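Local coordinates for cytochrome P450 (CYP102L1) (Mycobacterium phage Adler, PDB 6N6Q), which binds haem and is probably a monooxygenase that activates molecular oxygen at its iron, as other cytochromes P450 do, at residues D233-N238 with S244-D249; E399-R402 with P406-Y409. One frame throughout, in Å; residues are numbered along the deposited sequence.

Contact 1: residues D233-N238 with S244-D249; sequences DVRRIN and SPDMLD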
ATOM      1  N   ASP A 233     -11.348  18.667 -15.408  1.00 55.11           N
ATOM      2  CA  ASP A 233     -12.185  19.542 -16.225  1.00 53.63           C
ATOM      3  C   ASP A 233     -13.377  18.796 -16.813  1.00 50.08           C
ATOM      4  O   ASP A 233     -14.494  19.327 -16.839  1.00 47.25           O
ATOM      5  CB  ASP A 233     -11.354  20.179 -17.338  1.00 56.53           C
ATOM      6  CG  ASP A 233     -10.454  21.287 -16.832  1.00 77.71           C
ATOM      7  OD1 ASP A 233     -10.873  22.016 -15.905  1.00 80.18           O
ATOM      8  OD2 ASP A 233      -9.329  21.432 -17.357  1.00 77.78           O
ATOM      9  N   VAL A 234     -13.161  17.570 -17.296  1.00 48.98           N
ATOM     10  CA  VAL A 234     -14.249  16.800 -17.894  1.00 48.36           C
ATOM     11  C   VAL A 234     -15.347  16.539 -16.869  1.00 50.43           C
ATOM     12  O   VAL A 234     -16.540  16.652 -17.173  1.00 52.05           O
ATOM     13  CB  VAL A 234     -13.709  15.490 -18.498  1.00 45.54           C
ATOM     14  CG1 VAL A 234     -14.852  14.568 -18.889  1.00 48.58           C
ATOM     15  CG2 VAL A 234     -12.835  15.784 -19.706  1.00 52.20           C
ATOM     16  N   ARG A 235     -14.963  16.197 -15.636  1.00 48.20           N
ATOM     17  CA  ARG A 235     -15.957  15.941 -14.599  1.00 45.49           C
ATOM     18  C   ARG A 235     -16.698  17.214 -14.214  1.00 48.84           C
ATOM     19  O   ARG A 235     -17.898  17.174 -13.916  1.00 49.67           O
ATOM     20  CB  ARG A 235     -15.289  15.321 -13.373  1.00 41.85           C
ATOM     21  CG  ARG A 235     -16.243  15.067 -12.220  1.00 45.27           C
ATOM     22  CD  ARG A 235     -17.268  14.009 -12.587  1.00 54.87           C
ATOM     23  NE  ARG A 235     -16.629  12.724 -12.853  1.00 51.82           N
ATOM     24  CZ  ARG A 235     -16.389  11.808 -11.923  1.00 49.12           C
ATOM     25  NH1 ARG A 235     -16.740  12.032 -10.664  1.00 48.51           N
ATOM     26  NH2 ARG A 235     -15.799  10.668 -12.249  1.00 54.98           N
ATOM     27  N   ARG A 236     -16.000  18.353 -14.207  1.00 50.22           N
ATOM     28  CA  ARG A 236     -16.651  19.620 -13.888  1.00 50.15           C
ATOM     29  C   ARG A 236     -17.797  19.918 -14.845  1.00 54.39           C
ATOM     30  O   ARG A 236     -18.801  20.515 -14.445  1.00 53.43           O
ATOM     31  CB  ARG A 236     -15.627  20.754 -13.913  1.00 48.63           C
ATOM     32  CG  ARG A 236     -14.703  20.783 -12.707  1.00 50.42           C
ATOM     33  CD  ARG A 236     -13.592  21.803 -12.889  1.00 50.89           C
ATOM     34  NE  ARG A 236     -14.070  22.998 -13.576  1.00 62.53           N
ATOM     35  CZ  ARG A 236     -14.650  24.028 -12.970  1.00 66.01           C
ATOM     36  NH1 ARG A 236     -14.825  24.011 -11.654  1.00 66.54           N
ATOM     37  NH2 ARG A 236     -15.056  25.073 -13.679  1.00 49.89           N
ATOM     38  N   ILE A 237     -17.668  19.503 -16.109  1.00 55.38           N
ATOM     39  CA  ILE A 237     -18.745  19.680 -17.073  1.00 57.68           C
ATOM     40  C   ILE A 237     -19.881  18.692 -16.827  1.00 58.13           C
ATOM     41  O   ILE A 237     -21.020  18.945 -17.233  1.00 66.33           O
ATOM     42  CB  ILE A 237     -18.185  19.546 -18.503  1.00 56.45           C
ATOM     43  CG1 ILE A 237     -16.962  20.447 -18.675  1.00 48.90           C
ATOM     44  CG2 ILE A 237     -19.234  19.906 -19.537  1.00 59.20           C
ATOM     45  CD1 ILE A 237     -17.246  21.908 -18.413  1.00 51.94           C
ATOM     46  N   ASN A 238     -19.603  17.580 -16.149  1.00 59.63           N
ATOM     47  CA  ASN A 238     -20.598  16.536 -15.933  1.00 56.17           C
ATOM     48  C   ASN A 238     -21.382  16.822 -14.658  1.00 58.93           C
ATOM     49  O   ASN A 238     -20.791  16.829 -13.570  1.00 64.41           O
ATOM     50  CB  ASN A 238     -19.922  15.176 -15.838  1.00 54.87           C
ATOM     51  CG  ASN A 238     -20.910  14.022 -15.830  1.00 58.15           C
ATOM     52  OD1 ASN A 238     -22.030  14.144 -15.337  1.00 58.04           O
ATOM     53  ND2 ASN A 238     -20.490  12.887 -16.378  1.00 65.16           N
ATOM     54  N   SER A 244     -24.358   8.712  -7.098  1.00 55.22           N
ATOM     55  CA  SER A 244     -23.727   9.051  -5.833  1.00 57.79           C
ATOM     56  C   SER A 244     -22.318   9.583  -6.081  1.00 52.25           C
ATOM     57  O   SER A 244     -21.596   9.058  -6.935  1.00 51.16           O
ATOM     58  CB  SER A 244     -23.676   7.833  -4.914  1.00 51.06           C
ATOM     59  OG  SER A 244     -24.976   7.464  -4.490  1.00 64.96           O
ATOM     60  N   PRO A 245     -21.900  10.618  -5.355  1.00 49.19           N
ATOM     61  CA  PRO A 245     -20.577  11.202  -5.604  1.00 57.92           C
ATOM     62  C   PRO A 245     -19.458  10.232  -5.262  1.00 57.30           C
ATOM     63  O   PRO A 245     -19.530   9.494  -4.276  1.00 52.99           O
ATOM     64  CB  PRO A 245     -20.555  12.428  -4.683  1.00 55.78           C
ATOM     65  CG  PRO A 245     -21.527  12.103  -3.603  1.00 54.59           C
ATOM     66  CD  PRO A 245     -22.613  11.303  -4.265  1.00 53.88           C
ATOM     67  N   ASP A 246     -18.423  10.233  -6.095  1.00 52.57           N
ATOM     68  CA  ASP A 246     -17.235   9.431  -5.859  1.00 56.27           C
ATOM     69  C   ASP A 246     -16.147  10.314  -5.239  1.00 54.37           C
ATOM     70  O   ASP A 246     -16.432  11.400  -4.720  1.00 49.24           O
ATOM     71  CB  ASP A 246     -16.799   8.759  -7.169  1.00 52.41           C
ATOM     72  CG  ASP A 246     -16.481   9.755  -8.273  1.00 56.12           C
ATOM     73  OD1 ASP A 246     -16.542  10.978  -8.025  1.00 60.12           O
ATOM     74  OD2 ASP A 246     -16.166   9.311  -9.397  1.00 57.30           O
ATOM     75  N   MET A 247     -14.894   9.857  -5.291  1.00 56.54           N
ATOM     76  CA  MET A 247     -13.806  10.615  -4.678  1.00 54.73           C
ATOM     77  C   MET A 247     -13.571  11.935  -5.400  1.00 53.75           C
ATOM     78  O   MET A 247     -13.359  12.970  -4.760  1.00 57.56           O
ATOM     79  CB  MET A 247     -12.527   9.779  -4.666  1.00 53.86           C
ATOM     80  CG  MET A 247     -12.664   8.451  -3.949  1.00 60.81           C
ATOM     81  SD  MET A 247     -11.141   7.492  -3.992  1.00 56.94           S
ATOM     82  CE  MET A 247     -11.695   5.955  -3.258  1.00 55.38           C
ATOM     83  N   LEU A 248     -13.601  11.917  -6.734  1.00 52.43           N
ATOM     84  CA  LEU A 248     -13.399  13.147  -7.492  1.00 46.11           C
ATOM     85  C   LEU A 248     -14.559  14.115  -7.290  1.00 55.90           C
ATOM     86  O   LEU A 248     -14.352  15.331  -7.205  1.00 49.88           O
ATOM     87  CB  LEU A 248     -13.212  12.820  -8.973  1.00 48.14           C
ATOM     88  CG  LEU A 248     -13.061  13.990  -9.947  1.00 47.41           C
ATOM     89  CD1 LEU A 248     -11.972  14.944  -9.480  1.00 48.89           C
ATOM     90  CD2 LEU A 248     -12.753  13.471 -11.341  1.00 44.98           C
ATOM     91  N   ASP A 249     -15.787  13.594  -7.205  1.00 54.49           N
ATOM     92  CA  ASP A 249     -16.946  14.457  -6.999  1.00 54.52           C
ATOM     93  C   ASP A 249     -16.859  15.194  -5.670  1.00 55.28           C
ATOM     94  O   ASP A 249     -17.123  16.400  -5.602  1.00 63.14           O
ATOM     95  CB  ASP A 249     -18.233  13.638  -7.068  1.00 45.75           C
ATOM     96  CG  ASP A 249     -18.596  13.232  -8.481  1.00 59.88           C
ATOM     97  OD1 ASP A 249     -18.375  14.038  -9.411  1.00 63.19           O
ATOM     98  OD2 ASP A 249     -19.107  12.107  -8.666  1.00 66.31           O
TER
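R235, near the end of helix 212-237, reaches across to the capping box of D246 and D249 that starts helix 247-253. By the order of helices in the P450 fold these are helices G and H, so the contact is a salt-bridge network at the G-H turn. The R235 chain starts on an apolar partner: CB lies 3.7 Å from CD2 of L248. CG stays near that methyl and also comes close to D249 OD1, and CD comes to 3.4 Å from D249 OD1. Bends at chi2 (66°) and at chi3 fold the chain over, so that the L248 methyl CD2 sits above the centre of one guanidinium face while the acids take its edge. D246 meets that edge end-on, its carboxylate turned 25° from the guanidinium plane: NH1 bonds D246 OD1 at 2.8 Å, and NH2 bonds D246 OD2 at 3.2 Å. OD2 also accepts from NH1. NH1 has a further acid to serve, D249 OD1 at 2.9 Å, which lies in the guanidinium plane although the nitrogen stands 58° out of the D249 carboxylate plane. One buried cation thus faces two carboxylates and probably offsets the repulsion between them; R240 adds long, weak ion pairs to both acids. The box itself closes twice, D246 N giving to D249 OD2 at 3.3 Å and D249 N to D246 OD1 at 2.8 Å. That last oxygen, D246 OD1, is therefore held by two donors, the amide of D249 nearly along its C-O bond and NH1 of R235 on the syn side.

Contact 2: residues E399-R402 with P406-Y409; sequences ENRR and PHIY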
ATOM      1  N   GLU A 399      -8.623 -14.212  19.532  1.00 79.56           N
ATOM      2  CA  GLU A 399      -8.278 -14.993  20.716  1.00 80.85           C
ATOM      3  C   GLU A 399      -6.797 -15.354  20.735  1.00 77.87           C
ATOM      4  O   GLU A 399      -6.153 -15.283  21.788  1.00 83.85           O
ATOM      5  CB  GLU A 399      -9.136 -16.257  20.786  1.00 82.77           C
ATOM      6  CG  GLU A 399     -10.604 -16.001  21.080  1.00 92.73           C
ATOM      7  CD  GLU A 399     -10.812 -15.186  22.343  1.00 98.40           C
ATOM      8  OE1 GLU A 399     -11.450 -14.114  22.263  1.00101.67           O
ATOM      9  OE2 GLU A 399     -10.329 -15.612  23.413  1.00 93.53           O
ATOM     10  N   ASN A 400      -6.241 -15.746  19.585  1.00 69.93           N
ATOM     11  CA  ASN A 400      -4.837 -16.147  19.545  1.00 76.54           C
ATOM     12  C   ASN A 400      -3.900 -14.973  19.800  1.00 77.35           C
ATOM     13  O   ASN A 400      -2.795 -15.168  20.319  1.00 78.64           O
ATOM     14  CB  ASN A 400      -4.513 -16.798  18.200  1.00 71.75           C
ATOM     15  CG  ASN A 400      -5.150 -18.165  18.046  1.00 68.95           C
ATOM     16  OD1 ASN A 400      -6.011 -18.552  18.834  1.00 79.61           O
ATOM     17  ND2 ASN A 400      -4.728 -18.903  17.025  1.00 63.03           N
ATOM     18  N   ARG A 401      -4.314 -13.755  19.444  1.00 73.71           N
ATOM     19  CA  ARG A 401      -3.472 -12.589  19.676  1.00 71.19           C
ATOM     20  C   ARG A 401      -3.606 -12.058  21.096  1.00 70.71           C
ATOM     21  O   ARG A 401      -2.682 -11.409  21.600  1.00 70.85           O
ATOM     22  CB  ARG A 401      -3.811 -11.483  18.678  1.00 70.20           C
ATOM     23  CG  ARG A 401      -3.367 -11.764  17.255  1.00 71.43           C
ATOM     24  CD  ARG A 401      -3.716 -10.586  16.368  1.00 70.99           C
ATOM     25  NE  ARG A 401      -3.374  -9.326  17.023  1.00 79.15           N
ATOM     26  CZ  ARG A 401      -3.781  -8.132  16.609  1.00 80.79           C
ATOM     27  NH1 ARG A 401      -4.554  -8.030  15.535  1.00 61.24           N
ATOM     28  NH2 ARG A 401      -3.420  -7.041  17.276  1.00 65.21           N
ATOM     29  N   ARG A 402      -4.740 -12.312  21.750  1.00 77.35           N
ATOM     30  CA  ARG A 402      -4.902 -11.927  23.147  1.00 80.74           C
ATOM     31  C   ARG A 402      -3.989 -12.730  24.067  1.00 74.45           C
ATOM     32  O   ARG A 402      -3.735 -12.304  25.199  1.00 74.48           O
ATOM     33  CB  ARG A 402      -6.368 -12.090  23.555  1.00 77.76           C
ATOM     34  CG  ARG A 402      -6.730 -11.486  24.901  1.00 90.60           C
ATOM     35  CD  ARG A 402      -8.169 -10.996  24.910  1.00 92.49           C
ATOM     36  NE  ARG A 402      -8.632 -10.647  26.250  1.00102.43           N
ATOM     37  CZ  ARG A 402      -9.725  -9.932  26.500  1.00104.24           C
ATOM     38  NH1 ARG A 402     -10.465  -9.476  25.498  1.00 96.64           N
ATOM     39  NH2 ARG A 402     -10.074  -9.664  27.751  1.00107.22           N
ATOM     40  N   PRO A 406       2.571  -7.893  24.939  1.00 77.01           N
ATOM     41  CA  PRO A 406       3.148  -6.774  24.178  1.00 62.15           C
ATOM     42  C   PRO A 406       3.611  -7.180  22.787  1.00 65.31           C
ATOM     43  O   PRO A 406       4.620  -7.877  22.636  1.00 64.91           O
ATOM     44  CB  PRO A 406       4.330  -6.327  25.051  1.00 68.56           C
ATOM     45  CG  PRO A 406       4.036  -6.872  26.414  1.00 64.35           C
ATOM     46  CD  PRO A 406       3.318  -8.162  26.177  1.00 72.12           C
ATOM     47  N   HIS A 407       2.880  -6.743  21.765  1.00 65.63           N
ATOM     48  CA  HIS A 407       3.242  -7.021  20.383  1.00 64.04           C
ATOM     49  C   HIS A 407       2.667  -5.924  19.499  1.00 61.97           C
ATOM     50  O   HIS A 407       1.641  -5.321  19.824  1.00 61.22           O
ATOM     51  CB  HIS A 407       2.737  -8.395  19.930  1.00 60.04           C
ATOM     52  CG  HIS A 407       1.248  -8.480  19.807  1.00 63.44           C
ATOM     53  ND1 HIS A 407       0.422  -8.668  20.895  1.00 67.91           N
ATOM     54  CD2 HIS A 407       0.437  -8.404  18.727  1.00 61.63           C
ATOM     55  CE1 HIS A 407      -0.835  -8.702  20.488  1.00 73.27           C
ATOM     56  NE2 HIS A 407      -0.853  -8.544  19.177  1.00 69.63           N
ATOM     57  N   ILE A 408       3.338  -5.673  18.378  1.00 50.11           N
ATOM     58  CA  ILE A 408       2.971  -4.604  17.457  1.00 56.53           C
ATOM     59  C   ILE A 408       2.413  -5.222  16.184  1.00 54.17           C
ATOM     60  O   ILE A 408       2.997  -6.162  15.631  1.00 52.89           O
ATOM     61  CB  ILE A 408       4.170  -3.693  17.145  1.00 47.60           C
ATOM     62  CG1 ILE A 408       4.629  -2.965  18.409  1.00 50.68           C
ATOM     63  CG2 ILE A 408       3.817  -2.696  16.048  1.00 51.00           C
ATOM     64  CD1 ILE A 408       3.563  -2.085  19.027  1.00 53.19           C
ATOM     65  N   TYR A 409       1.275  -4.696  15.723  1.00 48.67           N
ATOM     66  CA  TYR A 409       0.715  -5.068  14.423  1.00 50.69           C
ATOM     67  C   TYR A 409      -0.022  -3.840  13.883  1.00 51.60           C
ATOM     68  O   TYR A 409      -1.222  -3.673  14.109  1.00 55.15           O
ATOM     69  CB  TYR A 409      -0.203  -6.275  14.522  1.00 52.55           C
ATOM     70  CG  TYR A 409      -0.795  -6.675  13.191  1.00 52.11           C
ATOM     71  CD1 TYR A 409      -0.011  -7.278  12.217  1.00 51.13           C
ATOM     72  CD2 TYR A 409      -2.133  -6.441  12.905  1.00 53.11           C
ATOM     73  CE1 TYR A 409      -0.543  -7.638  10.996  1.00 56.53           C
ATOM     74  CE2 TYR A 409      -2.676  -6.800  11.686  1.00 47.15           C
ATOM     75  CZ  TYR A 409      -1.876  -7.398  10.735  1.00 55.52           C
ATOM     76  OH  TYR A 409      -2.407  -7.759   9.517  1.00 53.06           O
TER
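NE of R401 gives a long, weak hydrogen bond to NE2 of H407, 3.4 Å away with an angle of 151° at the hydrogen. It spans the short turn between helix 398-402 and the loop 406-409, in the irregular region that P450s carry ahead of the haem-binding loop, often called the meander. The imidazole presents its edge, with NE and CZ of R401 near the ring plane, but the guanidinium stands almost square to it, the two planes 88° apart. NH2 of R401 is nearly as close to H407 NE2, at 3.5 Å, yet makes no bond. The R401 chain, otherwise extended, bends at chi3 (44°), which carries NE across to the ring. Further along the imidazole, CE1 lies 3.5 Å from the backbone O of R401, so the ring tip rests between side chain and main chain of one arginine. Y409 also approaches the guanidinium: its CB lies over one face, offset toward the rim, and its CD2 comes within 3.9 Å of R401 NH1. The tyrosine hydroxyl is occupied elsewhere, bonded to the carbonyl O of D336, while the side chain touches L339 and R340 of helix 329-341. W384 meets the H407 ring edge-to-face. The stronger polar partner of H407 is the carbonyl O of G405, which is bonded to ND1. Since a carbonyl can only accept, ND1 should carry the proton; that leaves NE2 a lone pair for R401, and the positive guanidinium beside it would tend to keep the imidazole neutral.

How the contacts relate
After the first three strands of the mixed sheet and several helices, the chain runs through the long helix 212-237, passes through the irregular residues 238-246 and enters helix 247-253; contact 1 closes that turn by joining the two helices. It then runs through the long helix 265-296, helix 329-341 and the later strands of the mixed sheet before contact 2 closes a shorter turn, between helix 398-402 and the loop leading toward helix 422-439. The two contacts follow in series, neither nested nor crossed. Their centres are 42 Å apart on opposite sides of the chain's centre, and contact 1 is buried while contact 2 lies at the surface.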